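Local coordinates for Sensory/regulatory protein rpfC (Xanthomonas campestris pv. campestris, PDB 3M6M) that probably receives a phosphoryl group on an aspartate of its receiver domain, as part of a hybrid sensor kinase in two-component signalling, at residues M15-A20 / Y59-V64; V95-V100 / R114-K119. All coordinates share one frame; numbering follows the deposited sequence.

Interaction 1: M15-A20 / Y59-V64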
loop_
_atom_site.group_PDB
_atom_site.type_symbol
_atom_site.label_atom_id
_atom_site.label_comp_id
_atom_site.label_asym_id
_atom_site.label_seq_id
_atom_site.Cartn_x
_atom_site.Cartn_y
_atom_site.Cartn_z
ATOM N N MET D 15 36.107 12.862 -31.888
ATOM C CA MET D 15 35.372 13.040 -30.600
ATOM C C MET D 15 36.269 13.602 -29.500
ATOM O O MET D 15 37.476 13.359 -29.487
ATOM C CB MET D 15 34.758 11.717 -30.136
ATOM C CG MET D 15 33.611 11.217 -30.997
ATOM S SD MET D 15 32.783 9.778 -30.289
ATOM C CE MET D 15 31.606 9.415 -31.591
ATOM N N ARG D 16 35.664 14.351 -28.583
ATOM C CA ARG D 16 36.369 14.900 -27.430
ATOM C C ARG D 16 36.144 13.979 -26.229
ATOM O O ARG D 16 35.015 13.819 -25.756
ATOM C CB ARG D 16 35.885 16.323 -27.141
ATOM C CG ARG D 16 36.970 17.268 -26.647
ATOM C CD ARG D 16 36.605 18.719 -26.939
ATOM N NE ARG D 16 37.706 19.635 -26.645
ATOM C CZ ARG D 16 37.792 20.398 -25.556
ATOM N NH1 ARG D 16 36.834 20.373 -24.636
ATOM N NH2 ARG D 16 38.839 21.195 -25.389
ATOM N N MET D 17 37.225 13.370 -25.752
ATOM C CA MET D 17 37.138 12.317 -24.740
ATOM C C MET D 17 37.690 12.724 -23.382
ATOM O O MET D 17 38.731 13.378 -23.288
ATOM C CB MET D 17 37.848 11.048 -25.222
ATOM C CG MET D 17 37.148 10.336 -26.361
ATOM S SD MET D 17 35.605 9.574 -25.844
ATOM C CE MET D 17 34.917 9.124 -27.429
ATOM N N LEU D 18 36.978 12.323 -22.332
ATOM C CA LEU D 18 37.416 12.532 -20.960
ATOM C C LEU D 18 37.540 11.183 -20.256
ATOM O O LEU D 18 36.592 10.396 -20.228
ATOM C CB LEU D 18 36.449 13.461 -20.219
ATOM C CG LEU D 18 36.802 13.950 -18.808
ATOM C CD1 LEU D 18 38.187 14.586 -18.734
ATOM C CD2 LEU D 18 35.746 14.927 -18.333
ATOM N N VAL D 19 38.722 10.921 -19.704
ATOM C CA VAL D 19 39.033 9.625 -19.108
ATOM C C VAL D 19 39.433 9.779 -17.643
ATOM O O VAL D 19 40.229 10.654 -17.299
ATOM C CB VAL D 19 40.159 8.894 -19.892
ATOM C CG1 VAL D 19 40.453 7.534 -19.278
ATOM C CG2 VAL D 19 39.782 8.732 -21.359
ATOM N N ALA D 20 38.868 8.927 -16.790
ATOM C CA ALA D 20 39.217 8.905 -15.371
ATOM C C ALA D 20 39.631 7.511 -14.899
ATOM O O ALA D 20 38.877 6.546 -15.033
ATOM C CB ALA D 20 38.069 9.437 -14.526
ATOM N N TYR D 59 32.357 17.669 -23.326
ATOM C CA TYR D 59 32.946 16.456 -23.896
ATOM C C TYR D 59 31.893 15.573 -24.562
ATOM O O TYR D 59 30.726 15.569 -24.162
ATOM C CB TYR D 59 33.704 15.668 -22.820
ATOM C CG TYR D 59 34.869 16.424 -22.217
ATOM C CD1 TYR D 59 36.143 16.349 -22.783
ATOM C CD2 TYR D 59 34.694 17.223 -21.085
ATOM C CE1 TYR D 59 37.214 17.049 -22.234
ATOM C CE2 TYR D 59 35.758 17.927 -20.531
ATOM C CZ TYR D 59 37.013 17.834 -21.108
ATOM O OH TYR D 59 38.065 18.529 -20.561
ATOM N N ASP D 60 32.314 14.830 -25.583
ATOM C CA ASP D 60 31.407 13.961 -26.331
ATOM C C ASP D 60 31.062 12.681 -25.573
ATOM O O ASP D 60 29.955 12.161 -25.703
ATOM C CB ASP D 60 31.986 13.634 -27.710
ATOM C CG ASP D 60 31.930 14.817 -28.664
ATOM O OD1 ASP D 60 30.886 15.506 -28.710
ATOM O OD2 ASP D 60 32.930 15.056 -29.375
ATOM N N ALA D 61 32.016 12.186 -24.787
ATOM C CA ALA D 61 31.834 10.973 -23.994
ATOM C C ALA D 61 32.840 10.910 -22.850
ATOM O O ALA D 61 33.962 11.407 -22.972
ATOM C CB ALA D 61 31.953 9.729 -24.874
ATOM N N VAL D 62 32.427 10.293 -21.745
ATOM C CA VAL D 62 33.285 10.118 -20.571
ATOM C C VAL D 62 33.529 8.630 -20.309
ATOM O O VAL D 62 32.583 7.845 -20.207
ATOM C CB VAL D 62 32.676 10.781 -19.303
ATOM C CG1 VAL D 62 33.553 10.528 -18.078
ATOM C CG2 VAL D 62 32.470 12.283 -19.510
ATOM N N ILE D 63 34.802 8.253 -20.215
ATOM C CA ILE D 63 35.187 6.898 -19.828
ATOM C C ILE D 63 35.693 6.915 -18.391
ATOM O O ILE D 63 36.722 7.527 -18.096
ATOM C CB ILE D 63 36.276 6.305 -20.755
ATOM C CG1 ILE D 63 35.868 6.430 -22.229
ATOM C CG2 ILE D 63 36.547 4.848 -20.383
ATOM C CD1 ILE D 63 36.968 6.086 -23.221
ATOM N N VAL D 64 34.961 6.245 -17.504
ATOM C CA VAL D 64 35.284 6.243 -16.078
ATOM C C VAL D 64 35.664 4.851 -15.556
ATOM O O VAL D 64 35.059 3.846 -15.933
ATOM C CB VAL D 64 34.132 6.868 -15.228
ATOM C CG1 VAL D 64 32.913 5.944 -15.156
ATOM C CG2 VAL D 64 34.624 7.232 -13.832
#
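Strands 16-20 and 61-64 run parallel, 4.7 Å apart at closest approach and 19° from exact alignment, with Leu18 gripped through both its N and its O: Leu18 N binds Ala61 O, and Ile63 N reaches Leu18 O at 2.8 Å. Ala20 N to Ile63 O continues the pattern. At the N-terminal end Asp60 doubles the link to Arg16: its backbone N bonds Arg16 O, while its carboxylate OD2 takes Arg16 N at 2.9 Å, on the anti side and somewhat out of the carboxylate plane. The Tyr59 ring stands between two neighbours. Leu18 CB lies over one face, 4.0 Å from the centroid, and Leu18 CD2 reaches CE2 at the rim of that face. Leu18 CG swings anti to its backbone N (chi1 -173°), which lets the branch lie across the ring. Over the opposite face comes Arg16 NH1, also weakly hydrogen-bonded to Asp58 O, the guanidinium only 17° from parallel with the ring. On the other side of the sheet Met17 bends at chi2 and sets SD 3.8 Å from Ala61 CB. Apolar packing thus fills both sheet faces of this inner strand pair, while the charged groups sit at its N-terminal end, where Asp60 accepts the Arg16 N-H.

Interaction 2: V95-V100 / R114-K119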
loop_
_atom_site.group_PDB
_atom_site.type_symbol
_atom_site.label_atom_id
_atom_site.label_comp_id
_atom_site.label_asym_id
_atom_site.label_seq_id
_atom_site.Cartn_x
_atom_site.Cartn_y
_atom_site.Cartn_z
ATOM N N VAL D 95 31.545 2.921 -18.387
ATOM C CA VAL D 95 32.293 2.465 -17.217
ATOM C C VAL D 95 33.277 1.345 -17.574
ATOM O O VAL D 95 32.973 0.472 -18.392
ATOM C CB VAL D 95 31.340 2.012 -16.075
ATOM C CG1 VAL D 95 32.110 1.797 -14.776
ATOM C CG2 VAL D 95 30.240 3.042 -15.852
ATOM N N LEU D 96 34.459 1.395 -16.960
ATOM C CA LEU D 96 35.476 0.353 -17.099
ATOM C C LEU D 96 35.867 -0.211 -15.741
ATOM O O LEU D 96 36.056 0.542 -14.783
ATOM C CB LEU D 96 36.732 0.906 -17.777
ATOM C CG LEU D 96 36.780 1.210 -19.274
ATOM C CD1 LEU D 96 38.185 1.657 -19.641
ATOM C CD2 LEU D 96 36.372 0.010 -20.115
ATOM N N SER D 97 35.991 -1.536 -15.667
ATOM C CA SER D 97 36.520 -2.209 -14.474
ATOM C C SER D 97 36.943 -3.649 -14.748
ATOM O O SER D 97 36.535 -4.252 -15.745
ATOM C CB SER D 97 35.515 -2.174 -13.317
ATOM O OG SER D 97 34.285 -2.762 -13.689
ATOM N N ALA D 98 37.777 -4.183 -13.856
ATOM C CA ALA D 98 38.094 -5.607 -13.837
ATOM C C ALA D 98 36.970 -6.364 -13.129
ATOM O O ALA D 98 36.883 -7.591 -13.210
ATOM C CB ALA D 98 39.423 -5.847 -13.149
ATOM N N ASP D 99 36.123 -5.609 -12.430
ATOM C CA ASP D 99 34.893 -6.119 -11.832
ATOM C C ASP D 99 33.831 -6.243 -12.920
ATOM O O ASP D 99 33.409 -5.245 -13.509
ATOM C CB ASP D 99 34.412 -5.169 -10.727
ATOM C CG ASP D 99 33.263 -5.742 -9.899
ATOM O OD1 ASP D 99 32.788 -5.031 -8.989
ATOM O OD2 ASP D 99 32.833 -6.889 -10.144
ATOM N N VAL D 100 33.411 -7.476 -13.182
ATOM C CA VAL D 100 32.436 -7.761 -14.232
ATOM C C VAL D 100 31.225 -8.520 -13.658
ATOM O O VAL D 100 30.451 -9.145 -14.390
ATOM C CB VAL D 100 33.113 -8.499 -15.438
ATOM C CG1 VAL D 100 33.398 -9.972 -15.117
ATOM C CG2 VAL D 100 32.289 -8.345 -16.719
ATOM N N ARG D 114 25.737 4.248 -19.931
ATOM C CA ARG D 114 25.357 3.832 -21.280
ATOM C C ARG D 114 26.037 2.544 -21.740
ATOM O O ARG D 114 25.475 1.796 -22.544
ATOM C CB ARG D 114 25.605 4.958 -22.286
ATOM C CG ARG D 114 24.558 6.057 -22.240
ATOM C CD ARG D 114 24.620 6.925 -23.483
ATOM N NE ARG D 114 24.081 6.251 -24.665
ATOM C CZ ARG D 114 22.857 6.437 -25.153
ATOM N NH1 ARG D 114 22.019 7.284 -24.566
ATOM N NH2 ARG D 114 22.470 5.774 -26.235
ATOM N N ALA D 115 27.241 2.294 -21.230
ATOM C CA ALA D 115 28.000 1.093 -21.575
ATOM C C ALA D 115 28.886 0.637 -20.421
ATOM O O ALA D 115 29.385 1.454 -19.644
ATOM C CB ALA D 115 28.838 1.327 -22.829
ATOM N N PHE D 116 29.070 -0.678 -20.323
ATOM C CA PHE D 116 29.937 -1.282 -19.320
ATOM C C PHE D 116 30.873 -2.268 -20.014
ATOM O O PHE D 116 30.442 -3.328 -20.480
ATOM C CB PHE D 116 29.100 -1.994 -18.252
ATOM C CG PHE D 116 29.850 -2.287 -16.981
ATOM C CD1 PHE D 116 29.604 -1.544 -15.834
ATOM C CD2 PHE D 116 30.793 -3.313 -16.926
ATOM C CE1 PHE D 116 30.288 -1.811 -14.651
ATOM C CE2 PHE D 116 31.485 -3.586 -15.749
ATOM C CZ PHE D 116 31.231 -2.835 -14.609
ATOM N N LEU D 117 32.151 -1.910 -20.083
ATOM C CA LEU D 117 33.142 -2.734 -20.770
ATOM C C LEU D 117 34.222 -3.248 -19.825
ATOM O O LEU D 117 34.611 -2.565 -18.875
ATOM C CB LEU D 117 33.768 -1.968 -21.936
ATOM C CG LEU D 117 32.863 -1.688 -23.140
ATOM C CD1 LEU D 117 33.350 -0.466 -23.896
ATOM C CD2 LEU D 117 32.772 -2.901 -24.063
ATOM N N ALA D 118 34.699 -4.459 -20.102
ATOM C CA ALA D 118 35.669 -5.133 -19.246
ATOM C C ALA D 118 37.080 -4.574 -19.397
ATOM O O ALA D 118 37.481 -4.136 -20.478
ATOM C CB ALA D 118 35.656 -6.638 -19.510
ATOM N N LYS D 119 37.815 -4.588 -18.289
ATOM C CA LYS D 119 39.236 -4.265 -18.272
ATOM C C LYS D 119 40.051 -5.560 -18.120
ATOM O O LYS D 119 39.647 -6.450 -17.367
ATOM C CB LYS D 119 39.540 -3.302 -17.125
ATOM C CG LYS D 119 39.316 -1.835 -17.450
ATOM C CD LYS D 119 39.421 -0.957 -16.204
ATOM C CE LYS D 119 40.855 -0.588 -15.861
ATOM N NZ LYS D 119 40.917 0.201 -14.601
#
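Lys119 lays its aliphatic chain across the end of strand 95-97. CB sits 3.4 Å from Ser97 O; CG passes Leu96 CB and Ser97 N; CD comes 3.6 Å from Leu96 CB and also touches the Ser97 backbone. A bend at chi3 (83°) then turns the chain, and NZ leaves this pair of segments to form salt bridges with Asp21 and Asp65, beside the bound magnesium ion, for which Asp65 is a ligand. The backbone behind it is parallel: Val95 N binds Ala115 O, Leu117 N binds Val95 O at 3.0 Å, and Lys119 N donates to Ser97 O from well above the carbonyl plane, 51° out of it. On one face of the sheet Leu96 CD2 packs on Leu117 CB at 3.7 Å. On the other, the Phe116 ring lies against strand 95-97 and the loop after it: CD1 and CE1 meet Val95 CB and CG1, and its far edge meets Asp99 O, 3.4 Å from CE2 and near the ring plane. That same Asp99 O accepts Ser97 OG at 2.6 Å on a lone pair, and this bond helps hold the turn after the strand where Asp99 O meets the ring edge. The pair closes a beta-alpha-beta unit through helix 102-110, whose Ile105 and Cys108 touch Phe116. A lysine after the last strand, paired with acidic residues, is a hallmark of receiver domains; here its methylenes rest on Leu96 CB and the Ser97 backbone while NZ is held by two carboxylates at the magnesium site.

Both interactions join neighbouring parallel strands of one five-stranded receiver-domain sheet, and they meet where strand 61-65 lies beside strand 93-97: Val64 O and Leu96 N are probably hydrogen-bonded, and Ile63 packs on Leu96. Interaction 1 lies nearer the centre of the folded domain and is largely buried, with helix 47-56 covering Leu18, Ala20 and Val62. Interaction 2 reaches the outermost strand, 115-118, and is only partly buried. The polar chemistry also sits at different ends. In 15-20/59-64 it gathers at the N-terminal entry, far from the metal, whereas in 95-100/114-119 it lies at the C-terminal ends, where Lys119 borders the magnesium site.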